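Local coordinates for protein ORF10 (Moritella marina, PDB 6RIW) that forms the ketosynthase-chain length factor didomain of a polyunsaturated fatty acid synthase, which probably condenses acyl units bound to acyl carrier protein, at residues A[212-217]-A[676-681]; A[466-471]-A[764-769]; A[238-243]-A[255-260]; A[249-254]-A[394-399]; A[154-159]-A[942-947]. All blocks are in the same frame, centred on the assembly; numbering follows the deposited sequence.

How the interactions relate
From the N terminus, 154-159 opens interaction 5, which closes only at 942-947 and so encloses all the others; it brings the late chain back to the first ketosynthase unit. Next comes 212-217, whose partner 676-681 lies in the second unit, making interaction 1 a tie between the two halves. Interactions 3 and 4 fall within that span and cross each other: 238-243 meets 255-260, a short loop, while 249-254 waits for 394-399. Interaction 2 (466-471 with 764-769) pairs two strands of the second unit and crosses interaction 1, touching it through the Glu677-Arg466 salt bridge and through Phe680 against Leu469.

Interaction 1: residues A[212-217]-A[676-681]; sequences TGKANM and AENLFQ
Lys214 and Thr212 both reach for the side-chain oxygen of Asn678, which helix 668-682 holds out toward the loop. Thr212 OG1 donates to Asn678 OD1 at 2.7 Å, and Lys214 NZ does the same, also at 2.7 Å. Each donor lies in the carbonyl plane on a lone pair, with C=O...donor angles of 129° and 137°, so one oxygen is gripped twice and the amide is held against rotation. Lysine and asparagine run alongside each other head to tail, the lysine chain continuing to a bend at its last torsion that turns NZ to Glu677. There it makes a salt bridge, with NZ 2.7 Å from Glu677 OE1 and nearly in line with the C-O bond. Glu677 starts out with CG anti to the backbone N (chi1 179°) and stays extended, which carries its carboxylate off the helix to the lysine. Gln681 crosses Thr212 at about a right angle, laying its amide near Thr212 CG2 (OE1 to CG2 3.6 Å). Its NE2 binds Lys464 O, and a water links it to Thr212 O. On the loop side, Gly213 ends helix 198-211 with a Schellman motif, so the chain turns just where Thr212 and Lys214 face their partners. The contact joins the two ketosynthase-type units, consistent with the side-by-side pairing of thiolase-like condensing domains in ketosynthase-chain length factor complexes.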
# COMPACT_ATOMS: atom_id res chain seq x y z
N THR A 212 1.86 -0.38 23.88
CA THR A 212 2.82 -1.42 24.22
C THR A 212 4.19 -0.86 24.54
O THR A 212 5.10 -1.63 24.84
CB THR A 212 2.93 -2.44 23.07
OG1 THR A 212 3.39 -1.79 21.88
CG2 THR A 212 1.57 -3.11 22.79
N GLY A 213 4.36 0.46 24.48
CA GLY A 213 5.67 1.01 24.73
C GLY A 213 6.68 0.80 23.61
O GLY A 213 7.88 1.00 23.83
N LYS A 214 6.23 0.40 22.42
CA LYS A 214 7.14 0.34 21.28
C LYS A 214 7.63 1.72 20.88
O LYS A 214 8.67 1.83 20.22
CB LYS A 214 6.45 -0.36 20.10
CG LYS A 214 6.35 -1.89 20.29
CD LYS A 214 6.18 -2.67 18.97
CE LYS A 214 6.22 -4.20 19.20
NZ LYS A 214 5.19 -4.75 20.20
N ALA A 215 6.94 2.77 21.31
CA ALA A 215 7.32 4.15 21.05
C ALA A 215 6.80 5.01 22.19
O ALA A 215 5.91 4.60 22.94
CB ALA A 215 6.75 4.65 19.71
N ASN A 216 7.38 6.21 22.32
CA ASN A 216 6.91 7.23 23.25
C ASN A 216 6.22 8.39 22.56
O ASN A 216 5.60 9.22 23.22
CB ASN A 216 8.07 7.75 24.11
CG ASN A 216 8.68 6.66 24.98
OD1 ASN A 216 7.99 5.73 25.40
ND2 ASN A 216 9.98 6.76 25.21
N MET A 217 6.31 8.45 21.23
CA MET A 217 5.57 9.39 20.41
C MET A 217 5.32 8.68 19.08
O MET A 217 6.13 7.83 18.67
CB MET A 217 6.37 10.69 20.21
CG MET A 217 5.62 11.82 19.51
SD MET A 217 6.62 13.35 19.44
CE MET A 217 8.13 12.83 20.27
N ALA A 676 2.03 -8.08 14.06
CA ALA A 676 1.25 -9.21 14.58
C ALA A 676 1.45 -9.37 16.09
O ALA A 676 0.49 -9.55 16.84
CB ALA A 676 1.63 -10.49 13.83
N GLU A 677 2.71 -9.29 16.55
CA GLU A 677 2.96 -9.29 17.99
C GLU A 677 2.13 -8.21 18.69
O GLU A 677 1.47 -8.45 19.71
CB GLU A 677 4.45 -9.07 18.26
CG GLU A 677 4.79 -9.04 19.75
CD GLU A 677 6.17 -8.46 20.06
OE1 GLU A 677 6.28 -7.21 20.14
OE2 GLU A 677 7.12 -9.25 20.27
N ASN A 678 2.12 -7.01 18.12
CA ASN A 678 1.42 -5.92 18.77
C ASN A 678 -0.09 -6.17 18.77
O ASN A 678 -0.78 -5.81 19.74
CB ASN A 678 1.75 -4.61 18.08
CG ASN A 678 1.89 -3.50 19.05
OD1 ASN A 678 2.95 -3.32 19.67
ND2 ASN A 678 0.82 -2.73 19.22
N LEU A 679 -0.61 -6.78 17.70
CA LEU A 679 -2.05 -7.06 17.65
C LEU A 679 -2.47 -8.02 18.76
O LEU A 679 -3.54 -7.87 19.36
CB LEU A 679 -2.43 -7.61 16.27
CG LEU A 679 -2.45 -6.60 15.12
CD1 LEU A 679 -2.80 -7.30 13.81
CD2 LEU A 679 -3.44 -5.45 15.36
N PHE A 680 -1.64 -9.01 19.05
CA PHE A 680 -1.97 -9.93 20.14
C PHE A 680 -1.90 -9.23 21.49
O PHE A 680 -2.66 -9.57 22.41
CB PHE A 680 -1.06 -11.15 20.10
CG PHE A 680 -1.32 -12.07 18.94
CD1 PHE A 680 -2.59 -12.56 18.69
CD2 PHE A 680 -0.28 -12.47 18.10
CE1 PHE A 680 -2.83 -13.43 17.62
CE2 PHE A 680 -0.50 -13.33 17.03
CZ PHE A 680 -1.79 -13.82 16.79
N GLN A 681 -1.02 -8.24 21.64
CA GLN A 681 -0.93 -7.52 22.91
C GLN A 681 -2.12 -6.61 23.15
O GLN A 681 -2.46 -6.33 24.31
CB GLN A 681 0.35 -6.68 22.96
CG GLN A 681 1.63 -7.48 23.07
CD GLN A 681 2.83 -6.58 23.17
OE1 GLN A 681 3.39 -6.19 22.16
NE2 GLN A 681 3.19 -6.19 24.39
O HOH W 1 5.26 -4.38 25.14

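Interaction 2: residues A[466-471]-A[764-769]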
# COMPACT_ATOMS: atom_id res chain seq x y z
N ARG A 466 4.11 -9.23 25.88
CA ARG A 466 4.45 -9.89 24.62
C ARG A 466 4.87 -11.34 24.87
O ARG A 466 5.31 -11.69 25.97
CB ARG A 466 5.60 -9.13 23.93
CG ARG A 466 6.92 -9.33 24.69
CD ARG A 466 8.13 -9.07 23.85
NE ARG A 466 8.30 -10.00 22.73
CZ ARG A 466 8.90 -11.19 22.79
NH1 ARG A 466 9.38 -11.67 23.94
NH2 ARG A 466 9.02 -11.92 21.69
N GLU A 467 4.71 -12.18 23.86
CA GLU A 467 5.15 -13.57 23.91
C GLU A 467 5.74 -13.93 22.55
O GLU A 467 5.38 -13.32 21.54
CB GLU A 467 4.02 -14.57 24.21
CG GLU A 467 2.84 -14.07 25.00
CD GLU A 467 1.71 -15.10 25.03
OE1 GLU A 467 0.54 -14.71 25.25
OE2 GLU A 467 2.02 -16.30 24.79
N PRO A 468 6.62 -14.93 22.50
CA PRO A 468 7.04 -15.46 21.20
C PRO A 468 5.83 -15.86 20.37
O PRO A 468 4.76 -16.21 20.89
CB PRO A 468 7.89 -16.69 21.56
CG PRO A 468 8.43 -16.37 22.92
CD PRO A 468 7.34 -15.59 23.61
N LEU A 469 6.00 -15.80 19.06
CA LEU A 469 4.96 -16.20 18.12
C LEU A 469 5.25 -17.61 17.66
O LEU A 469 6.38 -17.92 17.29
CB LEU A 469 4.94 -15.26 16.91
CG LEU A 469 4.48 -13.83 17.16
CD1 LEU A 469 4.87 -12.99 15.96
CD2 LEU A 469 2.98 -13.81 17.37
N ALA A 470 4.23 -18.46 17.63
CA ALA A 470 4.39 -19.80 17.08
C ALA A 470 3.92 -19.81 15.63
O ALA A 470 2.82 -19.37 15.34
CB ALA A 470 3.58 -20.81 17.90
N ILE A 471 4.75 -20.33 14.73
CA ILE A 471 4.34 -20.53 13.34
C ILE A 471 3.66 -21.89 13.24
O ILE A 471 4.30 -22.92 13.49
CB ILE A 471 5.55 -20.46 12.38
CG1 ILE A 471 6.30 -19.14 12.52
CG2 ILE A 471 5.10 -20.73 10.94
CD1 ILE A 471 7.71 -19.08 11.82
N ARG A 764 9.24 -21.28 16.52
CA ARG A 764 8.79 -20.07 17.19
C ARG A 764 9.60 -18.88 16.71
O ARG A 764 10.82 -19.00 16.53
CB ARG A 764 8.91 -20.20 18.70
CG ARG A 764 7.70 -20.87 19.29
CD ARG A 764 7.81 -21.07 20.79
NE ARG A 764 6.70 -21.94 21.13
CZ ARG A 764 6.79 -23.27 21.14
NH1 ARG A 764 5.71 -23.99 21.42
NH2 ARG A 764 7.96 -23.86 20.90
N ILE A 765 8.95 -17.74 16.55
CA ILE A 765 9.66 -16.47 16.41
C ILE A 765 9.85 -15.90 17.81
O ILE A 765 8.91 -15.40 18.44
CB ILE A 765 8.92 -15.48 15.50
CG1 ILE A 765 8.61 -16.13 14.15
CG2 ILE A 765 9.81 -14.25 15.29
CD1 ILE A 765 7.79 -15.23 13.16
N ASP A 766 11.08 -15.97 18.32
CA ASP A 766 11.34 -15.54 19.69
C ASP A 766 11.53 -14.03 19.78
O ASP A 766 11.29 -13.44 20.84
CB ASP A 766 12.57 -16.25 20.25
CG ASP A 766 12.26 -17.68 20.68
OD1 ASP A 766 11.09 -17.98 21.00
OD2 ASP A 766 13.20 -18.50 20.70
N ALA A 767 11.97 -13.38 18.70
CA ALA A 767 12.20 -11.95 18.77
C ALA A 767 12.29 -11.39 17.36
O ALA A 767 12.80 -12.05 16.46
CB ALA A 767 13.50 -11.63 19.53
N VAL A 768 11.80 -10.17 17.20
CA VAL A 768 12.11 -9.35 16.03
C VAL A 768 12.45 -7.96 16.54
O VAL A 768 11.72 -7.41 17.37
CB VAL A 768 10.96 -9.31 15.00
CG1 VAL A 768 9.69 -8.70 15.60
CG2 VAL A 768 11.40 -8.55 13.72
N SER A 769 13.59 -7.43 16.12
CA SER A 769 14.05 -6.13 16.56
C SER A 769 14.55 -5.34 15.36
O SER A 769 14.96 -5.93 14.37
CB SER A 769 15.18 -6.24 17.59
OG SER A 769 14.70 -6.87 18.76
O HOH W 2 9.22 -10.20 18.89
O HOH W 3 11.20 -13.83 23.74
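Ile765, the residue with most surface buried here, faces Leu469 across an antiparallel hydrogen-bonded pair. Leu469 N donates to Ile765 O at 3.0 Å, and Ile765 N returns a shorter bond to Leu469 O, 2.7 Å, arriving nearly along the C=O axis. The two side chains share one face of the sheet, their CB atoms 4.2 Å apart. With CG1 anti to its own carbonyl carbon (chi1 -53°), Ile765 also sends that branch to Ile471, whose CD1 lies 3.9 Å from Ile765 CG1, the two isoleucines meeting at a slant. Arg764 points to the other face, in a non-hydrogen-bonded pair with Ala470. Its aliphatic part passes over the alanine, CG 4.1 Å from Ala470 CA, and its extended chain takes NE on to Ser753 OG. Beyond the bridges the contact is looser. Pro468 CB only packs against Asp766 OD1, 3.5 Å away, while the carboxylate's other oxygen binds Ser883 OG. Arg466 NH2 makes only a weak bond to Asp766 O, backed by two waters that reach Asp766 O and Val768 N; its NE forms a salt bridge with Glu677. Strand 469-478 lies between 763-772 and 741-752. Strand 763-772 has 876-884 as its other neighbour, facing which Asp766 and Ala767 form a classic beta bulge. Helix 668-682 covers Leu469 and Val768, and helix 776-790 meets Arg466 and Ala767.

Interaction 3: residues A[238-243]-A[255-260]; sequences FQAYPA and QGLFAG
Pro242 is wedged between Phe258 and the backbone at Gln255 and Gly256, and this is the tight heart of the contact. Its CD lies 3.7 Å from Phe258 CE1, with the two side chains at about a right angle. Gly256, bare of side chain, lets the chains come close: Ala240 O stands 3.2 Å from Gly256 CA and accepts from Leu257 N at 3.0 Å. Next to it Tyr241 brings CD1 to 3.2 Å from Leu257 O, at an oblique approach to the ring, and CD1 also meets the edge of the Phe258 ring near its plane. Phe258 completes an aromatic group with His247 and His62, while helix 228-237 backs Ala240 and Tyr241 through Phe235. The other end is looser. Ala243 and Gln255 are exposed, and there a water takes Ala243 N at 2.9 Å and donates to Gln255 O. A second water lies deeper, joining Tyr241 OH to Ala259 N. A single direct hydrogen bond ties the two segments, so apolar and aromatic contacts carry most of the join. Water supplies the remaining polar links, but Leu257 O is buried with no partner in the model, which is probably offset by the close apolar packing around it.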
# COMPACT_ATOMS: atom_id res chain seq x y z
N PHE A 238 -15.92 1.55 -12.26
CA PHE A 238 -16.81 1.21 -11.15
C PHE A 238 -18.17 1.90 -11.24
O PHE A 238 -19.05 1.58 -10.43
CB PHE A 238 -16.15 1.60 -9.82
CG PHE A 238 -14.88 0.84 -9.50
CD1 PHE A 238 -14.58 -0.35 -10.14
CD2 PHE A 238 -14.01 1.32 -8.54
CE1 PHE A 238 -13.42 -1.06 -9.84
CE2 PHE A 238 -12.84 0.61 -8.23
CZ PHE A 238 -12.55 -0.57 -8.89
N GLN A 239 -18.35 2.84 -12.17
CA GLN A 239 -19.56 3.67 -12.26
C GLN A 239 -19.86 4.37 -10.94
O GLN A 239 -21.02 4.49 -10.51
CB GLN A 239 -20.76 2.83 -12.71
CG GLN A 239 -20.66 2.26 -14.11
CD GLN A 239 -21.87 1.39 -14.44
OE1 GLN A 239 -23.00 1.73 -14.11
NE2 GLN A 239 -21.62 0.24 -15.06
N ALA A 240 -18.81 4.85 -10.27
CA ALA A 240 -18.94 5.47 -8.96
C ALA A 240 -19.22 6.97 -9.03
O ALA A 240 -19.67 7.54 -8.03
CB ALA A 240 -17.68 5.22 -8.13
N TYR A 241 -18.96 7.61 -10.17
CA TYR A 241 -19.27 9.02 -10.36
C TYR A 241 -20.77 9.23 -10.61
O TYR A 241 -21.41 8.40 -11.26
CB TYR A 241 -18.48 9.58 -11.54
CG TYR A 241 -16.98 9.70 -11.32
CD1 TYR A 241 -16.47 10.48 -10.30
CD2 TYR A 241 -16.07 9.05 -12.17
CE1 TYR A 241 -15.09 10.60 -10.10
CE2 TYR A 241 -14.70 9.17 -11.99
CZ TYR A 241 -14.22 9.95 -10.96
OH TYR A 241 -12.87 10.08 -10.76
N PRO A 242 -21.34 10.34 -10.15
CA PRO A 242 -22.81 10.52 -10.25
C PRO A 242 -23.25 10.85 -11.67
O PRO A 242 -22.72 11.77 -12.30
CB PRO A 242 -23.10 11.67 -9.28
CG PRO A 242 -21.82 12.45 -9.21
CD PRO A 242 -20.71 11.42 -9.37
N ALA A 243 -24.24 10.11 -12.16
CA ALA A 243 -24.73 10.34 -13.52
C ALA A 243 -25.37 11.72 -13.64
O ALA A 243 -25.24 12.37 -14.68
CB ALA A 243 -25.71 9.24 -13.93
N GLN A 255 -25.87 10.86 -6.49
CA GLN A 255 -25.76 9.62 -7.24
C GLN A 255 -24.36 9.03 -7.27
O GLN A 255 -24.12 8.08 -8.03
CB GLN A 255 -26.29 9.83 -8.66
CG GLN A 255 -27.79 10.02 -8.68
CD GLN A 255 -28.36 10.03 -10.08
OE1 GLN A 255 -27.63 10.12 -11.06
NE2 GLN A 255 -29.69 9.95 -10.17
N GLY A 256 -23.44 9.53 -6.46
CA GLY A 256 -22.07 9.05 -6.53
C GLY A 256 -21.14 9.96 -5.75
O GLY A 256 -21.57 10.86 -5.03
N LEU A 257 -19.85 9.70 -5.92
CA LEU A 257 -18.81 10.46 -5.25
C LEU A 257 -17.92 11.16 -6.27
O LEU A 257 -17.90 10.83 -7.46
CB LEU A 257 -17.94 9.54 -4.35
CG LEU A 257 -17.23 8.34 -5.01
CD1 LEU A 257 -15.91 8.72 -5.71
CD2 LEU A 257 -16.94 7.27 -3.95
N PHE A 258 -17.18 12.14 -5.77
CA PHE A 258 -15.98 12.66 -6.43
C PHE A 258 -14.78 12.28 -5.57
O PHE A 258 -14.85 12.32 -4.34
CB PHE A 258 -16.01 14.19 -6.57
CG PHE A 258 -17.15 14.72 -7.40
CD1 PHE A 258 -17.70 13.98 -8.44
CD2 PHE A 258 -17.66 15.99 -7.14
CE1 PHE A 258 -18.75 14.50 -9.22
CE2 PHE A 258 -18.71 16.52 -7.91
CZ PHE A 258 -19.26 15.77 -8.94
N ALA A 259 -13.69 11.89 -6.22
CA ALA A 259 -12.47 11.50 -5.52
C ALA A 259 -11.58 12.72 -5.27
O ALA A 259 -11.89 13.83 -5.68
CB ALA A 259 -11.73 10.43 -6.32
N GLY A 260 -10.46 12.51 -4.58
CA GLY A 260 -9.64 13.63 -4.15
C GLY A 260 -8.26 13.16 -3.75
O GLY A 260 -7.95 11.97 -3.77
O HOH W 4 -12.56 12.41 -9.00
O HOH W 5 -24.77 7.49 -11.00

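Interaction 4: residues A[249-254]-A[394-399]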
# COMPACT_ATOMS: atom_id res chain seq x y z
N PRO A 249 -23.14 14.10 -0.03
CA PRO A 249 -23.30 13.12 1.05
C PRO A 249 -24.54 13.41 1.88
O PRO A 249 -24.80 14.56 2.25
CB PRO A 249 -22.01 13.29 1.88
CG PRO A 249 -21.01 13.82 0.89
CD PRO A 249 -21.80 14.73 -0.03
N PHE A 250 -25.31 12.36 2.15
CA PHE A 250 -26.56 12.32 2.92
C PHE A 250 -27.76 12.84 2.13
O PHE A 250 -28.89 12.79 2.65
CB PHE A 250 -26.48 13.11 4.24
CG PHE A 250 -25.60 12.46 5.28
CD1 PHE A 250 -25.83 11.15 5.67
CD2 PHE A 250 -24.56 13.16 5.87
CE1 PHE A 250 -25.03 10.54 6.64
CE2 PHE A 250 -23.76 12.56 6.83
CZ PHE A 250 -24.00 11.24 7.21
N ASP A 251 -27.58 13.34 0.91
CA ASP A 251 -28.68 13.95 0.17
C ASP A 251 -29.36 12.91 -0.73
O ASP A 251 -28.70 12.10 -1.37
CB ASP A 251 -28.19 15.13 -0.68
CG ASP A 251 -29.35 15.95 -1.26
OD1 ASP A 251 -29.93 15.51 -2.28
OD2 ASP A 251 -29.67 17.02 -0.70
N GLN A 252 -30.71 12.96 -0.75
CA GLN A 252 -31.49 12.02 -1.55
C GLN A 252 -31.09 12.04 -3.03
O GLN A 252 -31.23 11.02 -3.72
CB GLN A 252 -32.99 12.34 -1.45
CG GLN A 252 -33.62 12.12 -0.09
CD GLN A 252 -35.09 12.50 -0.08
OE1 GLN A 252 -35.78 12.36 -1.10
NE2 GLN A 252 -35.58 13.01 1.05
N ASN A 253 -30.62 13.17 -3.54
CA ASN A 253 -30.36 13.31 -4.97
C ASN A 253 -28.93 12.93 -5.36
O ASN A 253 -28.61 12.91 -6.55
CB ASN A 253 -30.63 14.75 -5.43
CG ASN A 253 -32.04 15.22 -5.09
OD1 ASN A 253 -33.02 14.80 -5.72
ND2 ASN A 253 -32.16 16.09 -4.08
N SER A 254 -28.07 12.65 -4.38
CA SER A 254 -26.70 12.24 -4.67
C SER A 254 -26.68 10.93 -5.43
O SER A 254 -27.37 9.97 -5.07
CB SER A 254 -25.91 12.08 -3.36
OG SER A 254 -24.51 11.96 -3.62
N ILE A 394 -22.16 20.59 3.55
CA ILE A 394 -22.64 21.47 2.49
C ILE A 394 -23.41 20.68 1.45
O ILE A 394 -23.32 19.45 1.36
CB ILE A 394 -21.47 22.25 1.85
CG1 ILE A 394 -20.57 21.32 1.04
CG2 ILE A 394 -20.67 22.98 2.92
CD1 ILE A 394 -19.60 22.06 0.13
N ASN A 395 -24.20 21.41 0.64
CA ASN A 395 -24.97 20.88 -0.50
C ASN A 395 -26.05 19.89 -0.09
O ASN A 395 -26.53 19.11 -0.92
CB ASN A 395 -24.07 20.23 -1.55
CG ASN A 395 -23.07 21.21 -2.13
OD1 ASN A 395 -21.90 20.86 -2.37
ND2 ASN A 395 -23.50 22.45 -2.34
N LEU A 396 -26.45 19.92 1.17
CA LEU A 396 -27.42 18.97 1.70
C LEU A 396 -28.76 19.70 1.79
O LEU A 396 -28.97 20.52 2.68
CB LEU A 396 -26.95 18.46 3.06
CG LEU A 396 -27.86 17.53 3.85
CD1 LEU A 396 -27.99 16.22 3.14
CD2 LEU A 396 -27.29 17.35 5.25
N LYS A 397 -29.66 19.42 0.84
CA LYS A 397 -30.95 20.10 0.74
C LYS A 397 -32.14 19.20 1.06
O LYS A 397 -33.10 19.66 1.70
CB LYS A 397 -31.14 20.66 -0.68
CG LYS A 397 -29.92 21.34 -1.29
CD LYS A 397 -29.58 22.61 -0.56
CE LYS A 397 -28.69 23.52 -1.42
NZ LYS A 397 -28.31 24.75 -0.64
N GLN A 398 -32.11 17.95 0.61
CA GLN A 398 -33.17 16.98 0.87
C GLN A 398 -32.55 15.73 1.48
O GLN A 398 -32.17 14.80 0.75
CB GLN A 398 -33.95 16.66 -0.40
CG GLN A 398 -34.84 17.83 -0.86
CD GLN A 398 -35.28 17.71 -2.30
OE1 GLN A 398 -34.69 16.97 -3.09
NE2 GLN A 398 -36.32 18.46 -2.67
N PRO A 399 -32.46 15.65 2.80
CA PRO A 399 -31.68 14.58 3.44
C PRO A 399 -32.35 13.21 3.40
O PRO A 399 -33.57 13.09 3.46
CB PRO A 399 -31.53 15.06 4.89
CG PRO A 399 -31.91 16.51 4.88
CD PRO A 399 -32.88 16.68 3.76
O HOH W 6 -24.45 16.94 0.75
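Asp251 turns its carboxylate to the 394-399 loop, and four N-H groups bond to its two oxygens. Lys397 N meets Asp251 OD2 at 2.9 Å, nearly in line with the carboxylate's own bond to that oxygen. Gln398 N comes to Asp251 OD2 from 40° above the plane, also at 2.9 Å. OD1 faces its own segment: Asn253 N lies on its anti side and Asn253 ND2 on its syn lone pair. The bond from Asn253 N, 2.7 Å to Asp251 OD1, makes an Asx turn, set inside a type I beta turn from Asp251 to Ser254. A chi1 of -169° sets the Asp251 carboxylate opposite its own N and across to the other loop, and the four donors fix its rotation. A charge so surrounded is probably well stabilised. The amides of Asn253 and Gln398 are 38° apart; Gln398 OE1 lies in the plane of the Asn253 amide and takes a bond from ND2 at 2.9 Å. The amide of Gln252 likewise has Pro399 O in its plane, though NE2 stands above the plane of that carbonyl. Backbone adds a single bridge between Asp251 and Pro399, with Gln252 N bonded to Gln398 O at 2.8 Å. On the apolar flank Leu396 CD1 packs against the CB and backbone of Phe250, 3.6 Å from CB, while the ring itself leads off to Cys330 and Ala332. Beside it, one water donates to both Pro249 O and Ile394 O, 2.8 Å from each.

Interaction 5: residues A[154-159]-A[942-947]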
# COMPACT_ATOMS: atom_id res chain seq x y z
N GLN A 154 7.16 7.54 -36.01
CA GLN A 154 7.65 7.84 -34.66
C GLN A 154 6.47 8.02 -33.72
O GLN A 154 5.59 8.85 -33.98
CB GLN A 154 8.49 9.11 -34.62
CG GLN A 154 9.85 9.04 -35.26
CD GLN A 154 10.52 10.38 -35.14
OE1 GLN A 154 10.01 11.38 -35.64
NE2 GLN A 154 11.63 10.43 -34.44
N LEU A 155 6.45 7.26 -32.64
CA LEU A 155 5.47 7.50 -31.59
C LEU A 155 5.89 8.67 -30.72
O LEU A 155 7.08 8.86 -30.44
CB LEU A 155 5.31 6.23 -30.75
CG LEU A 155 4.20 6.23 -29.69
CD1 LEU A 155 2.84 6.29 -30.34
CD2 LEU A 155 4.36 4.92 -28.89
N THR A 156 4.92 9.45 -30.27
CA THR A 156 5.23 10.54 -29.34
C THR A 156 5.27 10.03 -27.90
O THR A 156 4.60 9.05 -27.56
CB THR A 156 4.23 11.69 -29.48
OG1 THR A 156 2.92 11.23 -29.13
CG2 THR A 156 4.21 12.23 -30.92
N HIS A 157 6.07 10.69 -27.07
CA HIS A 157 6.10 10.36 -25.64
C HIS A 157 4.73 10.63 -24.98
O HIS A 157 3.98 11.52 -25.38
CB HIS A 157 7.22 11.16 -24.95
CG HIS A 157 7.75 10.52 -23.70
ND1 HIS A 157 8.67 9.49 -23.73
CD2 HIS A 157 7.51 10.77 -22.40
CE1 HIS A 157 8.97 9.13 -22.49
NE2 HIS A 157 8.28 9.90 -21.66
N TYR A 158 4.40 9.84 -23.95
CA TYR A 158 3.05 9.89 -23.39
C TYR A 158 2.72 11.24 -22.73
O TYR A 158 1.56 11.66 -22.73
CB TYR A 158 2.85 8.74 -22.39
CG TYR A 158 3.44 8.99 -21.02
CD1 TYR A 158 4.81 8.91 -20.81
CD2 TYR A 158 2.61 9.30 -19.94
CE1 TYR A 158 5.36 9.15 -19.52
CE2 TYR A 158 3.14 9.55 -18.66
CZ TYR A 158 4.50 9.47 -18.47
OH TYR A 158 5.00 9.73 -17.20
N THR A 159 3.72 11.92 -22.17
CA THR A 159 3.56 13.26 -21.60
C THR A 159 4.91 13.95 -21.75
O THR A 159 5.85 13.37 -22.31
CB THR A 159 3.08 13.22 -20.14
OG1 THR A 159 2.59 14.50 -19.72
CG2 THR A 159 4.21 12.79 -19.19
N ASN A 942 7.20 13.93 -41.52
CA ASN A 942 7.89 14.85 -40.64
C ASN A 942 8.33 14.13 -39.37
O ASN A 942 7.67 13.20 -38.90
CB ASN A 942 7.00 16.03 -40.21
CG ASN A 942 6.19 16.60 -41.33
OD1 ASN A 942 6.72 16.88 -42.41
ND2 ASN A 942 4.90 16.79 -41.08
N LYS A 943 9.45 14.57 -38.79
CA LYS A 943 9.80 14.09 -37.46
C LYS A 943 8.82 14.65 -36.43
O LYS A 943 8.36 15.79 -36.54
CB LYS A 943 11.24 14.50 -37.11
CG LYS A 943 12.29 13.82 -37.99
CD LYS A 943 13.52 13.45 -37.18
CE LYS A 943 14.78 14.07 -37.77
NZ LYS A 943 14.88 13.76 -39.23
N VAL A 944 8.47 13.82 -35.42
CA VAL A 944 7.63 14.33 -34.34
C VAL A 944 8.45 15.25 -33.45
O VAL A 944 9.69 15.20 -33.38
CB VAL A 944 7.01 13.20 -33.50
CG1 VAL A 944 6.10 12.37 -34.36
CG2 VAL A 944 8.11 12.35 -32.88
N ASN A 945 7.73 16.09 -32.72
CA ASN A 945 8.38 17.03 -31.83
C ASN A 945 8.98 16.35 -30.60
O ASN A 945 10.08 16.69 -30.16
CB ASN A 945 7.37 18.09 -31.41
CG ASN A 945 8.03 19.24 -30.69
OD1 ASN A 945 8.99 19.84 -31.20
ND2 ASN A 945 7.54 19.54 -29.49
N GLN A 946 8.27 15.37 -30.04
CA GLN A 946 8.72 14.69 -28.82
C GLN A 946 8.58 13.19 -28.99
O GLN A 946 7.54 12.61 -28.68
CB GLN A 946 7.93 15.17 -27.60
CG GLN A 946 8.47 14.61 -26.29
CD GLN A 946 9.97 14.79 -26.15
OE1 GLN A 946 10.76 13.88 -26.46
NE2 GLN A 946 10.38 15.96 -25.71
N PRO A 947 9.62 12.53 -29.50
CA PRO A 947 9.57 11.07 -29.64
C PRO A 947 9.72 10.41 -28.28
O PRO A 947 10.04 11.06 -27.28
CB PRO A 947 10.76 10.77 -30.55
CG PRO A 947 11.72 11.89 -30.27
CD PRO A 947 10.92 13.09 -29.91
O HOH W 7 11.74 13.39 -33.64
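Gln154 and Val944 cross each other, the glutamine stem passing diagonally across the valine. Val944 CG2 sits 3.7 Å from Gln154 CB, and the chain, extended beyond CG, carries the amide on to the backbone of Val944. There Val944 N donates to Gln154 OE1 at 2.9 Å, tilted 28° out of the plane of that amide carbonyl. The other end of the amide, NE2, comes alongside Pro947, the two side chains pointing the same way with Gln154 NE2 4.0 Å from Pro947 CB. A water accepts from NE2 and donates to Val944 O, so both ends of the amide are tied to the same residue. Neither segment is helix or strand; their backbones meet in a single beta bridge between Thr156 and Pro947, at which late chain meets the loop following helix 129-148. Its one direct backbone bond is His157 N to Gln946 O, 2.9 Å, flanked by a CA-H...O contact from Pro947 to Leu155 O at 3.4 Å. Thr156 also leans obliquely on Val944, CG2 to CG1 3.9 Å. His157 CB lies 3.7 Å from Pro947 O, while a first torsion of -154° turns the ring away from the bridge, and ND1 bonds Met949 N. Helix 597-608 lies against both segments: Leu155 rests on Ile601 and Val944 on Gln607 and Gln608, while Gln154 O accepts from Ser604 OG.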